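Local coordinates for protein TRAP dicarboxylate transporter-DctP subunit (Desulfovibrio salexigens, PDB 4N6D) that probably captures a small, perhaps carboxylate-bearing, solute in the periplasm and delivers it to the membrane components of a TRAP transporter, at residues Gly113-Ser119 and Arg333-Lys339; Lys177-Leu182 and Lys303-Leu307. All blocks are in the same frame, centred on the assembly; numbering follows the deposited sequence.

Contact 1 of 2, residues Gly113-Ser119 and Arg333-Lys339; sequences GFTSSTS and RIKYEGK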
loop_
_atom_site.group_PDB
_atom_site.type_symbol
_atom_site.label_atom_id
_atom_site.label_comp_id
_atom_site.label_asym_id
_atom_site.label_seq_id
_atom_site.Cartn_x
_atom_site.Cartn_y
_atom_site.Cartn_z
ATOM N N GLY A 113 -0.981 12.432 -2.917
ATOM C CA GLY A 113 -2.144 12.656 -3.755
ATOM C C GLY A 113 -2.610 11.492 -4.610
ATOM O O GLY A 113 -3.479 11.681 -5.453
ATOM N N PHE A 114 -2.083 10.284 -4.412
ATOM C CA PHE A 114 -2.581 9.141 -5.175
ATOM C C PHE A 114 -4.000 8.794 -4.758
ATOM O O PHE A 114 -4.333 8.836 -3.580
ATOM C CB PHE A 114 -1.651 7.933 -5.007
ATOM C CG PHE A 114 -0.403 8.035 -5.845
ATOM C CD1 PHE A 114 0.722 8.694 -5.359
ATOM C CD2 PHE A 114 -0.379 7.523 -7.124
ATOM C CE1 PHE A 114 1.857 8.831 -6.133
ATOM C CE2 PHE A 114 0.775 7.643 -7.917
ATOM C CZ PHE A 114 1.881 8.302 -7.420
ATOM N N THR A 115 -4.842 8.456 -5.728
ATOM C CA THR A 115 -6.264 8.242 -5.434
ATOM C C THR A 115 -6.737 6.827 -5.740
ATOM O O THR A 115 -7.934 6.543 -5.689
ATOM C CB THR A 115 -7.128 9.226 -6.237
ATOM O OG1 THR A 115 -6.919 9.010 -7.631
ATOM C CG2 THR A 115 -6.768 10.668 -5.892
ATOM N N SER A 116 -5.802 5.932 -6.052
ATOM C CA SER A 116 -6.158 4.537 -6.300
ATOM C C SER A 116 -4.942 3.656 -6.108
ATOM O O SER A 116 -3.804 4.132 -6.187
ATOM C CB SER A 116 -6.724 4.324 -7.713
ATOM O OG SER A 116 -5.708 4.402 -8.698
ATOM N N SER A 117 -5.202 2.375 -5.860
ATOM C CA SER A 117 -4.155 1.368 -5.757
ATOM C C SER A 117 -3.473 1.153 -7.100
ATOM O O SER A 117 -2.258 0.976 -7.162
ATOM C CB SER A 117 -4.769 0.059 -5.276
ATOM O OG SER A 117 -3.770 -0.962 -5.183
ATOM N N THR A 118 -4.270 1.203 -8.174
ATOM C CA THR A 118 -3.757 0.973 -9.510
ATOM C C THR A 118 -2.694 1.994 -9.874
ATOM O O THR A 118 -1.607 1.619 -10.322
ATOM C CB THR A 118 -4.871 0.970 -10.573
ATOM O OG1 THR A 118 -5.791 -0.087 -10.302
ATOM C CG2 THR A 118 -4.308 0.739 -11.957
ATOM N N SER A 119 -2.994 3.281 -9.680
ATOM C CA SER A 119 -2.070 4.314 -10.067
ATOM C C SER A 119 -0.840 4.338 -9.172
ATOM O O SER A 119 0.261 4.546 -9.637
ATOM C CB SER A 119 -2.733 5.697 -10.085
ATOM O OG SER A 119 -3.280 5.998 -8.819
ATOM N N ARG A 333 2.248 10.044 -11.154
ATOM C CA ARG A 333 0.862 10.124 -10.711
ATOM C C ARG A 333 -0.040 10.644 -11.849
ATOM O O ARG A 333 -1.104 10.092 -12.141
ATOM C CB ARG A 333 0.720 11.060 -9.490
ATOM C CG ARG A 333 -0.684 10.981 -8.852
ATOM C CD ARG A 333 -0.923 12.018 -7.762
ATOM N NE ARG A 333 -0.899 13.354 -8.319
ATOM C CZ ARG A 333 -1.900 13.918 -8.981
ATOM N NH1 ARG A 333 -3.059 13.289 -9.144
ATOM N NH2 ARG A 333 -1.745 15.140 -9.469
ATOM N N ILE A 334 0.384 11.747 -12.457
ATOM C CA ILE A 334 -0.383 12.307 -13.558
ATOM C C ILE A 334 -0.485 11.306 -14.722
ATOM O O ILE A 334 -1.525 11.201 -15.386
ATOM C CB ILE A 334 0.223 13.632 -14.017
ATOM C CG1 ILE A 334 0.100 14.653 -12.901
ATOM C CG2 ILE A 334 -0.517 14.175 -15.243
ATOM C CD1 ILE A 334 0.872 15.943 -13.145
ATOM N N LYS A 335 0.595 10.597 -15.008
ATOM C CA LYS A 335 0.553 9.600 -16.080
ATOM C C LYS A 335 -0.575 8.573 -15.868
ATOM O O LYS A 335 -1.240 8.155 -16.820
ATOM C CB LYS A 335 1.903 8.866 -16.150
ATOM C CG LYS A 335 2.003 7.750 -17.181
ATOM C CD LYS A 335 3.416 7.146 -17.066
ATOM C CE LYS A 335 3.673 5.979 -17.997
ATOM N NZ LYS A 335 5.013 5.381 -17.632
ATOM N N TYR A 336 -0.780 8.155 -14.626
ATOM C CA TYR A 336 -1.704 7.064 -14.346
ATOM C C TYR A 336 -3.074 7.515 -13.870
ATOM O O TYR A 336 -4.034 6.721 -13.904
ATOM C CB TYR A 336 -1.063 6.062 -13.357
ATOM C CG TYR A 336 0.067 5.309 -14.020
ATOM C CD1 TYR A 336 -0.182 4.458 -15.075
ATOM C CD2 TYR A 336 1.383 5.459 -13.607
ATOM C CE1 TYR A 336 0.843 3.798 -15.717
ATOM C CE2 TYR A 336 2.420 4.802 -14.242
ATOM C CZ TYR A 336 2.139 3.963 -15.298
ATOM O OH TYR A 336 3.157 3.294 -15.933
ATOM N N GLU A 337 -3.181 8.785 -13.465
ATOM C CA GLU A 337 -4.444 9.322 -12.948
ATOM C C GLU A 337 -4.947 10.490 -13.738
ATOM O O GLU A 337 -6.149 10.627 -13.919
ATOM C CB GLU A 337 -4.320 9.863 -11.519
ATOM C CG GLU A 337 -3.738 8.945 -10.540
ATOM C CD GLU A 337 -3.958 9.364 -9.091
ATOM O OE1 GLU A 337 -4.424 10.492 -8.793
ATOM O OE2 GLU A 337 -3.660 8.515 -8.241
ATOM N N GLY A 338 -4.021 11.335 -14.180
ATOM C CA GLY A 338 -4.335 12.686 -14.628
ATOM C C GLY A 338 -5.817 12.951 -14.807
ATOM O O GLY A 338 -6.464 12.224 -15.557
ATOM N N LYS A 339 -6.337 14.008 -14.167
ATOM C CA LYS A 339 -7.754 14.395 -14.321
ATOM C C LYS A 339 -7.959 15.564 -15.263
ATOM O O LYS A 339 -9.096 15.837 -15.665
ATOM C CB LYS A 339 -8.384 14.797 -12.979
ATOM C CG LYS A 339 -8.577 13.650 -12.019
ATOM C CD LYS A 339 -7.252 13.271 -11.448
ATOM C CE LYS A 339 -7.389 12.291 -10.310
ATOM N NZ LYS A 339 -6.099 12.251 -9.657
#

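Contact 2 of 2, residues Lys177-Leu182 and Lys303-Leu307; sequences KILESL and KTLPL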
loop_
_atom_site.group_PDB
_atom_site.type_symbol
_atom_site.label_atom_id
_atom_site.label_comp_id
_atom_site.label_asym_id
_atom_site.label_seq_id
_atom_site.Cartn_x
_atom_site.Cartn_y
_atom_site.Cartn_z
ATOM N N LYS A 177 0.442 10.667 12.826
ATOM C CA LYS A 177 1.119 11.953 12.741
ATOM C C LYS A 177 0.221 12.941 12.010
ATOM O O LYS A 177 0.079 14.104 12.433
ATOM C CB LYS A 177 2.483 11.815 12.055
ATOM C CG LYS A 177 3.536 11.128 12.905
ATOM C CD LYS A 177 4.834 10.910 12.122
ATOM C CE LYS A 177 6.020 10.782 13.042
ATOM N NZ LYS A 177 6.318 12.059 13.748
ATOM N N ILE A 178 -0.384 12.477 10.918
ATOM C CA ILE A 178 -1.306 13.311 10.152
ATOM C C ILE A 178 -2.494 13.749 11.001
ATOM O O ILE A 178 -2.844 14.932 11.051
ATOM C CB ILE A 178 -1.737 12.594 8.884
ATOM C CG1 ILE A 178 -0.532 12.477 7.947
ATOM C CG2 ILE A 178 -2.886 13.328 8.224
ATOM C CD1 ILE A 178 -0.752 11.562 6.775
ATOM N N LEU A 179 -3.120 12.813 11.708
ATOM C CA LEU A 179 -4.221 13.197 12.581
ATOM C C LEU A 179 -3.811 14.236 13.624
ATOM O O LEU A 179 -4.565 15.168 13.895
ATOM C CB LEU A 179 -4.780 11.965 13.286
ATOM C CG LEU A 179 -5.584 11.024 12.398
ATOM C CD1 LEU A 179 -5.861 9.725 13.146
ATOM C CD2 LEU A 179 -6.878 11.677 11.968
ATOM N N GLU A 180 -2.639 14.064 14.231
ATOM C CA GLU A 180 -2.196 15.018 15.238
ATOM C C GLU A 180 -2.089 16.393 14.579
ATOM O O GLU A 180 -2.523 17.397 15.153
ATOM C CB GLU A 180 -0.856 14.605 15.862
ATOM C CG GLU A 180 -0.473 15.443 17.078
ATOM C CD GLU A 180 -1.441 15.275 18.246
ATOM O OE1 GLU A 180 -1.848 14.123 18.528
ATOM O OE2 GLU A 180 -1.794 16.296 18.878
ATOM N N SER A 181 -1.533 16.438 13.372
ATOM C CA SER A 181 -1.338 17.719 12.689
ATOM C C SER A 181 -2.659 18.399 12.335
ATOM O O SER A 181 -2.711 19.618 12.158
ATOM C CB SER A 181 -0.465 17.563 11.439
ATOM O OG SER A 181 -1.206 17.109 10.309
ATOM N N LEU A 182 -3.725 17.613 12.237
ATOM C CA LEU A 182 -5.055 18.151 11.926
ATOM C C LEU A 182 -5.881 18.420 13.182
ATOM O O LEU A 182 -7.056 18.766 13.102
ATOM C CB LEU A 182 -5.809 17.186 11.017
ATOM C CG LEU A 182 -5.133 16.904 9.676
ATOM C CD1 LEU A 182 -5.980 15.975 8.857
ATOM C CD2 LEU A 182 -4.863 18.194 8.910
ATOM N N LYS A 303 -0.567 21.447 6.253
ATOM C CA LYS A 303 -0.292 20.992 7.611
ATOM C C LYS A 303 0.572 19.757 7.624
ATOM O O LYS A 303 1.182 19.443 8.646
ATOM C CB LYS A 303 -1.604 20.740 8.370
ATOM C CG LYS A 303 -2.324 22.050 8.746
ATOM C CD LYS A 303 -3.779 21.794 9.139
ATOM C CE LYS A 303 -4.537 23.061 9.527
ATOM N NZ LYS A 303 -4.151 23.616 10.870
ATOM N N THR A 304 0.625 19.047 6.498
ATOM C CA THR A 304 1.350 17.776 6.461
ATOM C C THR A 304 2.662 17.918 5.667
ATOM O O THR A 304 3.424 16.975 5.539
ATOM C CB THR A 304 0.486 16.583 5.941
ATOM O OG1 THR A 304 0.034 16.811 4.608
ATOM C CG2 THR A 304 -0.712 16.343 6.838
ATOM N N LEU A 305 2.938 19.114 5.168
ATOM C CA LEU A 305 4.199 19.342 4.450
ATOM C C LEU A 305 5.452 18.949 5.274
ATOM O O LEU A 305 6.409 18.418 4.710
ATOM C CB LEU A 305 4.284 20.789 3.950
ATOM C CG LEU A 305 5.404 21.101 2.949
ATOM C CD1 LEU A 305 5.443 20.098 1.791
ATOM C CD2 LEU A 305 5.222 22.500 2.412
ATOM N N PRO A 306 5.442 19.149 6.604
ATOM C CA PRO A 306 6.589 18.685 7.406
ATOM C C PRO A 306 6.926 17.193 7.248
ATOM O O PRO A 306 8.097 16.821 7.409
ATOM C CB PRO A 306 6.178 19.007 8.836
ATOM C CG PRO A 306 5.213 20.173 8.682
ATOM C CD PRO A 306 4.476 19.930 7.409
ATOM N N LEU A 307 5.942 16.345 6.934
ATOM C CA LEU A 307 6.231 14.915 6.789
ATOM C C LEU A 307 7.068 14.711 5.526
ATOM O O LEU A 307 7.949 13.874 5.495
ATOM C CB LEU A 307 4.945 14.091 6.708
ATOM C CG LEU A 307 4.098 14.169 7.977
ATOM C CD1 LEU A 307 2.768 13.426 7.820
ATOM C CD2 LEU A 307 4.866 13.599 9.171
HETATM O O HOH W 1 -4.573 21.624 12.918
#

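Contact 1 of 2, residues Gly113-Ser119 and Arg333-Lys339
A salt-bridge network, R333-E337-K339, on the last part of helix 322-337 and the residues after it, faces the loop and first turn of helix 117-131, where T115 and S119 bond to the carboxylate of E337. OE2 takes two bonds: the backbone N of T115 donates to OE2 from the syn side at 2.8 Å and 166°, and S119 OG donates to the anti lone pair of OE2 at 2.6 Å. A chi1 of 57° sets S119 OG between its own backbone N and carbonyl carbon, which brings it to E337 OE2. S116 fills the N-cap position of the helix. OE1 accepts a weak bond from T115 OG1 at 3.1 Å and forms salt bridges to K339 NZ (2.6 Å) and R333 NH1 (3.1 Å), the latter arriving from above the carboxylate plane. With both oxygens gripped, rotation of the carboxylate is probably restricted. R333 NH2 has a second acid, E330. The aliphatic part of R333 covers one face of the F114 ring, where R333 CG lies 3.9 Å from the centroid, a CH-pi contact. Y336 CB packs on S119 CB at 3.7 Å, while the tyrosine hydroxyl bonds to D126. The whole is a salt-bridge network joined to the loop and first turn that begin helix 117-131.

Contact 2 of 2, residues Lys177-Leu182 and Lys303-Leu307
I178 and L307 form the tightest approach between the two helices: I178 CG1 lies 3.4 Å from L307 CD1, closer than usual van der Waals contact, and the two side chains cross at about a right angle. The other methyl of L307, CD2, meets the aliphatic chain of K177 at CD (4.0 Å), so the leucine fork is applied to two successive residues of helix 173-181. One turn along, T304 CG2 reaches both I178 CG2 at 4.0 Å and S181 OG at 3.6 Å. The threonine methyl is directed there by a chi1 of 61°, which sets CG2 anti to the carbonyl carbon, while its OG1 bonds back to the carbonyl of I300. S181 OG is likewise occupied within its own helix, donating to I178 O at 2.8 Å. No direct hydrogen bond crosses the interface. At its far end L182 CD2 packs against K303 CD (3.8 Å), and one water links S181 O, to which it donates, with K303 NZ, from which it accepts. Further out, I178 also touches T230 and L182 touches L164. The local axes approach to 9.5 Å at 147°, roughly antiparallel. Helix 294-317 is kinked at P306, whose ring nitrogen has no hydrogen to give; L307 N bonds T304 O, three residues back. Such apolar helix-helix packing, rimmed by lysine chains, joins helix 173-181 to the long helix 294-317 of this periplasmic-binding-protein fold.

Overall arrangement
The centres of contacts 1 and 2 lie 22 Å apart and their nearest atoms about 9 Å, so the two do not touch. They are nested along the chain: 113-119 comes first, then 177-182 and 303-307, and finally 333-339, which closes the outer loop. Consecutive helices connect them, since 294-317 serves contact 2 and 322-337 serves contact 1. Thus the C-terminal helical region packs on two separate parts of the earlier chain, helix 173-181 and the start of helix 117-131. Contact 1 also borders the long helix 249-285 through S116, S117 and T118. In this member of the periplasmic-binding-protein clan, the two contacts therefore tie the end of the chain to two earlier regions.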